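Local coordinates for spike protein P1 (Pseudoalteromonas phage pm2, PDB 2VVE) that forms the receptor-binding spike at the fivefold vertices of the virion, its C-terminal part responsible for binding the receptor, at residues Phe129-Gly141 with Ser180-Met194. Residues are numbered along the deposited sequence; the frame is centred on the assembly and turned at random. Where two conformers were deposited one is given.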
loop_
_atom_site.group_PDB
_atom_site.type_symbol
_atom_site.label_atom_id
_atom_site.label_comp_id
_atom_site.label_asym_id
_atom_site.label_seq_id
_atom_site.Cartn_x
_atom_site.Cartn_y
_atom_site.Cartn_z
ATOM N N PHE A 129 -24.749 -14.969 -18.559
ATOM C CA PHE A 129 -25.072 -13.587 -18.894
ATOM C C PHE A 129 -24.993 -13.349 -20.395
ATOM O O PHE A 129 -24.297 -14.072 -21.111
ATOM C CB PHE A 129 -24.152 -12.616 -18.146
ATOM C CG PHE A 129 -22.706 -12.703 -18.556
ATOM C CD1 PHE A 129 -22.215 -11.907 -19.588
ATOM C CD2 PHE A 129 -21.833 -13.577 -17.902
ATOM C CE1 PHE A 129 -20.873 -11.979 -19.976
ATOM C CE2 PHE A 129 -20.491 -13.663 -18.280
ATOM C CZ PHE A 129 -20.008 -12.861 -19.319
ATOM N N SER A 130 -25.732 -12.346 -20.857
ATOM C CA SER A 130 -25.753 -11.979 -22.278
ATOM C C SER A 130 -24.569 -11.097 -22.655
ATOM O O SER A 130 -24.347 -10.050 -22.047
ATOM C CB SER A 130 -27.058 -11.255 -22.623
ATOM O OG SER A 130 -27.038 -10.776 -23.963
ATOM N N LEU A 131 -23.819 -11.530 -23.669
ATOM C CA LEU A 131 -22.777 -10.711 -24.276
ATOM C C LEU A 131 -23.122 -10.486 -25.738
ATOM O O LEU A 131 -23.335 -11.440 -26.496
ATOM C CB LEU A 131 -21.403 -11.379 -24.138
ATOM C CG LEU A 131 -20.142 -10.620 -24.576
ATOM C CD1 LEU A 131 -19.967 -9.312 -23.812
ATOM C CD2 LEU A 131 -18.908 -11.493 -24.388
ATOM N N LYS A 132 -23.164 -9.219 -26.131
ATOM C CA LYS A 132 -23.609 -8.847 -27.462
ATOM C C LYS A 132 -22.587 -8.010 -28.205
ATOM O O LYS A 132 -21.710 -7.396 -27.599
ATOM C CB LYS A 132 -24.914 -8.061 -27.378
ATOM C CG LYS A 132 -26.122 -8.857 -26.907
ATOM C CD LYS A 132 -27.318 -7.925 -26.789
ATOM C CE LYS A 132 -28.541 -8.622 -26.199
ATOM N NZ LYS A 132 -29.653 -7.644 -25.927
ATOM N N ALA A 133 -22.705 -7.996 -29.530
ATOM C CA ALA A 133 -21.973 -7.034 -30.340
ATOM C C ALA A 133 -22.815 -6.569 -31.512
ATOM O O ALA A 133 -23.569 -7.360 -32.098
ATOM C CB ALA A 133 -20.661 -7.619 -30.835
ATOM N N ARG A 134 -22.675 -5.287 -31.841
ATOM C CA ARG A 134 -23.199 -4.718 -33.070
ATOM C C ARG A 134 -22.113 -4.929 -34.130
ATOM O O ARG A 134 -20.981 -4.438 -34.002
ATOM C CB ARG A 134 -23.535 -3.229 -32.870
ATOM C CG ARG A 134 -23.951 -2.498 -34.137
ATOM C CD ARG A 134 -24.262 -1.028 -33.877
ATOM N NE ARG A 134 -24.772 -0.398 -35.092
ATOM C CZ ARG A 134 -25.362 0.793 -35.134
ATOM N NH1 ARG A 134 -25.800 1.269 -36.292
ATOM N NH2 ARG A 134 -25.519 1.506 -34.024
ATOM N N VAL A 135 -22.450 -5.705 -35.154
ATOM C CA VAL A 135 -21.445 -6.217 -36.076
ATOM C C VAL A 135 -21.747 -5.760 -37.499
ATOM O O VAL A 135 -22.875 -5.887 -37.979
ATOM C CB VAL A 135 -21.334 -7.782 -35.994
ATOM C CG1 VAL A 135 -20.308 -8.293 -36.952
ATOM C CG2 VAL A 135 -20.963 -8.233 -34.594
ATOM N N ARG A 136 -20.731 -5.213 -38.158
ATOM C CA ARG A 136 -20.891 -4.701 -39.510
ATOM C C ARG A 136 -20.011 -5.477 -40.479
ATOM O O ARG A 136 -18.778 -5.487 -40.364
ATOM C CB ARG A 136 -20.571 -3.197 -39.563
ATOM C CG ARG A 136 -20.778 -2.558 -40.946
ATOM C CD ARG A 136 -20.620 -1.067 -40.888
ATOM N NE ARG A 136 -21.575 -0.485 -39.955
ATOM C CZ ARG A 136 -21.431 0.703 -39.383
ATOM N NH1 ARG A 136 -20.363 1.449 -39.648
ATOM N NH2 ARG A 136 -22.355 1.136 -38.532
ATOM N N HIS A 137 -20.659 -6.120 -41.438
ATOM C CA HIS A 137 -19.960 -6.772 -42.536
ATOM C C HIS A 137 -20.021 -5.894 -43.785
ATOM O O HIS A 137 -21.088 -5.414 -44.169
ATOM C CB HIS A 137 -20.569 -8.152 -42.803
ATOM C CG HIS A 137 -20.750 -8.974 -41.565
ATOM N ND1 HIS A 137 -19.694 -9.565 -40.908
ATOM C CD2 HIS A 137 -21.866 -9.316 -40.873
ATOM C CE1 HIS A 137 -20.148 -10.229 -39.856
ATOM N NE2 HIS A 137 -21.463 -10.101 -39.817
ATOM N N LYS A 138 -18.868 -5.658 -44.393
ATOM C CA LYS A 138 -18.801 -4.890 -45.641
ATOM C C LYS A 138 -17.740 -5.510 -46.536
ATOM O O LYS A 138 -16.561 -5.565 -46.160
ATOM C CB LYS A 138 -18.494 -3.413 -45.347
ATOM C CG LYS A 138 -18.548 -2.483 -46.555
ATOM C CD LYS A 138 -18.314 -1.036 -46.119
ATOM C CE LYS A 138 -18.532 -0.047 -47.253
ATOM N NZ LYS A 138 -17.465 -0.124 -48.288
ATOM N N SER A 139 -18.170 -5.994 -47.703
ATOM C CA SER A 139 -17.283 -6.671 -48.647
ATOM C C SER A 139 -17.172 -5.970 -50.004
ATOM O O SER A 139 -16.121 -6.035 -50.640
ATOM C CB SER A 139 -17.683 -8.144 -48.820
ATOM O OG SER A 139 -18.971 -8.290 -49.396
ATOM N N LYS A 140 -18.252 -5.306 -50.437
ATOM C CA LYS A 140 -18.315 -4.636 -51.751
ATOM C C LYS A 140 -17.192 -3.621 -51.958
ATOM O O LYS A 140 -17.176 -2.564 -51.330
ATOM C CB LYS A 140 -19.670 -3.943 -51.954
ATOM C CG LYS A 140 -20.866 -4.891 -52.011
ATOM C CD LYS A 140 -22.174 -4.119 -52.192
ATOM C CE LYS A 140 -23.335 -5.039 -52.557
ATOM N NZ LYS A 140 -23.318 -5.403 -54.013
ATOM N N GLY A 141 -16.254 -3.958 -52.841
ATOM C CA GLY A 141 -15.122 -3.083 -53.146
ATOM C C GLY A 141 -14.025 -3.013 -52.092
ATOM O O GLY A 141 -13.041 -2.295 -52.272
ATOM N N SER A 180 -23.217 -10.617 -50.556
ATOM C CA SER A 180 -22.384 -9.461 -50.854
ATOM C C SER A 180 -22.796 -8.339 -49.913
ATOM O O SER A 180 -23.890 -7.784 -50.028
ATOM C CB SER A 180 -22.541 -9.048 -52.319
ATOM O OG SER A 180 -22.251 -10.145 -53.170
ATOM N N HIS A 181 -21.912 -8.023 -48.973
ATOM C CA HIS A 181 -22.221 -7.093 -47.889
ATOM C C HIS A 181 -21.915 -5.642 -48.236
ATOM O O HIS A 181 -20.774 -5.292 -48.550
ATOM C CB HIS A 181 -21.477 -7.515 -46.623
ATOM C CG HIS A 181 -21.631 -8.969 -46.293
ATOM N ND1 HIS A 181 -22.643 -9.446 -45.490
ATOM C CD2 HIS A 181 -20.911 -10.051 -46.673
ATOM C CE1 HIS A 181 -22.535 -10.757 -45.382
ATOM N NE2 HIS A 181 -21.493 -11.151 -46.092
ATOM N N SER A 182 -22.944 -4.802 -48.182
ATOM C CA SER A 182 -22.787 -3.377 -48.477
ATOM C C SER A 182 -22.401 -2.557 -47.238
ATOM O O SER A 182 -21.959 -1.413 -47.359
ATOM C CB SER A 182 -24.037 -2.811 -49.166
ATOM O OG SER A 182 -25.229 -3.196 -48.509
ATOM N N GLY A 183 -22.567 -3.153 -46.058
ATOM C CA GLY A 183 -22.162 -2.540 -44.798
ATOM C C GLY A 183 -22.920 -1.289 -44.393
ATOM O O GLY A 183 -22.346 -0.399 -43.765
ATOM N N TYR A 184 -24.208 -1.223 -44.736
ATOM C CA TYR A 184 -25.039 -0.070 -44.383
ATOM C C TYR A 184 -25.385 -0.141 -42.897
ATOM O O TYR A 184 -25.750 -1.208 -42.398
ATOM C CB TYR A 184 -26.319 -0.014 -45.228
ATOM C CG TYR A 184 -26.106 0.123 -46.731
ATOM C CD1 TYR A 184 -24.973 0.760 -47.247
ATOM C CD2 TYR A 184 -27.055 -0.361 -47.633
ATOM C CE1 TYR A 184 -24.774 0.888 -48.622
ATOM C CE2 TYR A 184 -26.873 -0.235 -49.010
ATOM C CZ TYR A 184 -25.733 0.390 -49.498
ATOM O OH TYR A 184 -25.550 0.516 -50.858
ATOM N N ASP A 185 -25.282 0.995 -42.206
ATOM C CA ASP A 185 -25.400 1.038 -40.739
ATOM C C ASP A 185 -26.689 0.428 -40.178
ATOM O O ASP A 185 -26.681 -0.163 -39.090
ATOM C CB ASP A 185 -25.195 2.468 -40.215
ATOM C CG ASP A 185 -26.261 3.449 -40.710
ATOM O OD1 ASP A 185 -26.985 3.147 -41.688
ATOM O OD2 ASP A 185 -26.369 4.538 -40.107
ATOM N N PHE A 186 -27.777 0.562 -40.936
ATOM C CA PHE A 186 -29.093 0.025 -40.562
ATOM C C PHE A 186 -29.224 -1.489 -40.781
ATOM O O PHE A 186 -30.192 -2.105 -40.321
ATOM C CB PHE A 186 -30.219 0.770 -41.303
ATOM C CG PHE A 186 -30.040 0.823 -42.797
ATOM C CD1 PHE A 186 -29.546 1.973 -43.408
ATOM C CD2 PHE A 186 -30.365 -0.272 -43.595
ATOM C CE1 PHE A 186 -29.372 2.032 -44.791
ATOM C CE2 PHE A 186 -30.194 -0.225 -44.978
ATOM C CZ PHE A 186 -29.698 0.930 -45.576
ATOM N N ASP A 187 -28.257 -2.072 -41.493
ATOM C CA ASP A 187 -28.209 -3.515 -41.736
ATOM C C ASP A 187 -27.278 -4.256 -40.761
ATOM O O ASP A 187 -27.113 -5.479 -40.863
ATOM C CB ASP A 187 -27.776 -3.803 -43.178
ATOM C CG ASP A 187 -28.804 -3.358 -44.206
ATOM O OD1 ASP A 187 -30.023 -3.475 -43.948
ATOM O OD2 ASP A 187 -28.386 -2.901 -45.289
ATOM N N ASP A 188 -26.671 -3.530 -39.820
ATOM C CA ASP A 188 -25.753 -4.150 -38.852
ATOM C C ASP A 188 -26.418 -5.327 -38.141
ATOM O O ASP A 188 -27.619 -5.291 -37.855
ATOM C CB ASP A 188 -25.267 -3.137 -37.809
ATOM C CG ASP A 188 -24.223 -2.174 -38.353
ATOM O OD1 ASP A 188 -23.758 -2.347 -39.505
ATOM O OD2 ASP A 188 -23.866 -1.231 -37.617
ATOM N N ASN A 189 -25.640 -6.371 -37.881
ATOM C CA ASN A 189 -26.134 -7.538 -37.153
ATOM C C ASN A 189 -25.873 -7.474 -35.654
ATOM O O ASN A 189 -25.048 -6.693 -35.187
ATOM C CB ASN A 189 -25.532 -8.816 -37.732
ATOM C CG ASN A 189 -25.953 -9.060 -39.166
ATOM O OD1 ASN A 189 -27.024 -8.627 -39.595
ATOM N ND2 ASN A 189 -25.117 -9.761 -39.915
ATOM N N THR A 190 -26.592 -8.297 -34.897
ATOM C CA THR A 190 -26.303 -8.444 -33.481
ATOM C C THR A 190 -25.815 -9.856 -33.157
ATOM O O THR A 190 -26.548 -10.838 -33.311
ATOM C CB THR A 190 -27.495 -8.041 -32.590
ATOM O OG1 THR A 190 -27.829 -6.669 -32.840
ATOM C CG2 THR A 190 -27.143 -8.204 -31.109
ATOM N N LEU A 191 -24.565 -9.941 -32.724
ATOM C CA LEU A 191 -24.029 -11.170 -32.176
ATOM C C LEU A 191 -24.552 -11.206 -30.739
ATOM O O LEU A 191 -24.418 -10.229 -30.008
ATOM C CB LEU A 191 -22.488 -11.160 -32.265
ATOM C CG LEU A 191 -21.677 -12.286 -31.618
ATOM C CD1 LEU A 191 -22.026 -13.666 -32.164
ATOM C CD2 LEU A 191 -20.171 -12.021 -31.738
ATOM N N ASP A 192 -25.211 -12.296 -30.349
ATOM C CA ASP A 192 -25.810 -12.374 -29.016
ATOM C C ASP A 192 -25.623 -13.779 -28.470
ATOM O O ASP A 192 -26.269 -14.735 -28.929
ATOM C CB ASP A 192 -27.301 -11.992 -29.068
ATOM C CG ASP A 192 -27.973 -11.935 -27.679
ATOM O OD1 ASP A 192 -27.344 -12.216 -26.622
ATOM O OD2 ASP A 192 -29.166 -11.577 -27.648
ATOM N N VAL A 193 -24.719 -13.898 -27.503
ATOM C CA VAL A 193 -24.445 -15.191 -26.885
ATOM C C VAL A 193 -24.636 -15.124 -25.377
ATOM O O VAL A 193 -24.413 -14.080 -24.748
ATOM C CB VAL A 193 -23.007 -15.718 -27.228
ATOM C CG1 VAL A 193 -22.858 -15.931 -28.738
ATOM C CG2 VAL A 193 -21.929 -14.771 -26.694
ATOM N N MET A 194 -25.043 -16.243 -24.802
ATOM C CA MET A 194 -24.974 -16.423 -23.370
ATOM C C MET A 194 -23.598 -17.006 -23.061
ATOM O O MET A 194 -23.140 -17.936 -23.721
ATOM C CB MET A 194 -26.066 -17.380 -22.878
ATOM C CG MET A 194 -27.492 -16.875 -23.066
ATOM S SD MET A 194 -27.806 -15.294 -22.254
ATOM C CE MET A 194 -27.553 -15.739 -20.541
HETATM O O HOH W 1 -23.876 -5.270 -44.392
#
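Asp-188 holds two arginines at once, one residue before strand 189-195, which pairs antiparallel with strand 129-137 at the edge of a four-stranded sheet in what is probably the receptor-binding domain. Arg-136 grips its carboxylate side-on: NE meets OD1 at 2.9 Å and NH2 meets OD2 at 3.0 Å, both oxygens using syn lone pairs, with guanidinium and carboxylate only 27° from coplanar. A bend at chi3 (-59°) turns the guanidinium of Arg-136 back to this carboxylate. Arg-134, extended from CG to NE, brings its NE to the anti lone pair of the same OD2 at 2.8 Å, the guanidinium of Arg-134 turned 70° from the carboxylate plane. Its NH1 goes on to the carbonyl of Asp-185, a longer bond approached from above the carbonyl plane. Two charged partners thus probably fix the rotation of Asp-188.

Backbone bonds pair Leu-131 with Val-193, Ala-133 with Leu-191 and Val-135 with Asn-189. The side chains of these residues share one face, where Val-135 CG2 packs on Leu-191 CB at 4.0 Å, while Phe-157 of strand 151-160 covers Ala-133 and Leu-191. At the end of strand 129-137, His-137 CB sits over one face of the His-181 ring, whose NE2 bonds to the Ile-151 carbonyl. A water bridges His-137 O and Gly-183 N. Finally, His-181 O accepts Ser-139 N at 2.8 Å and Lys-140 N at 3.1 Å, from opposite faces of its carbonyl plane.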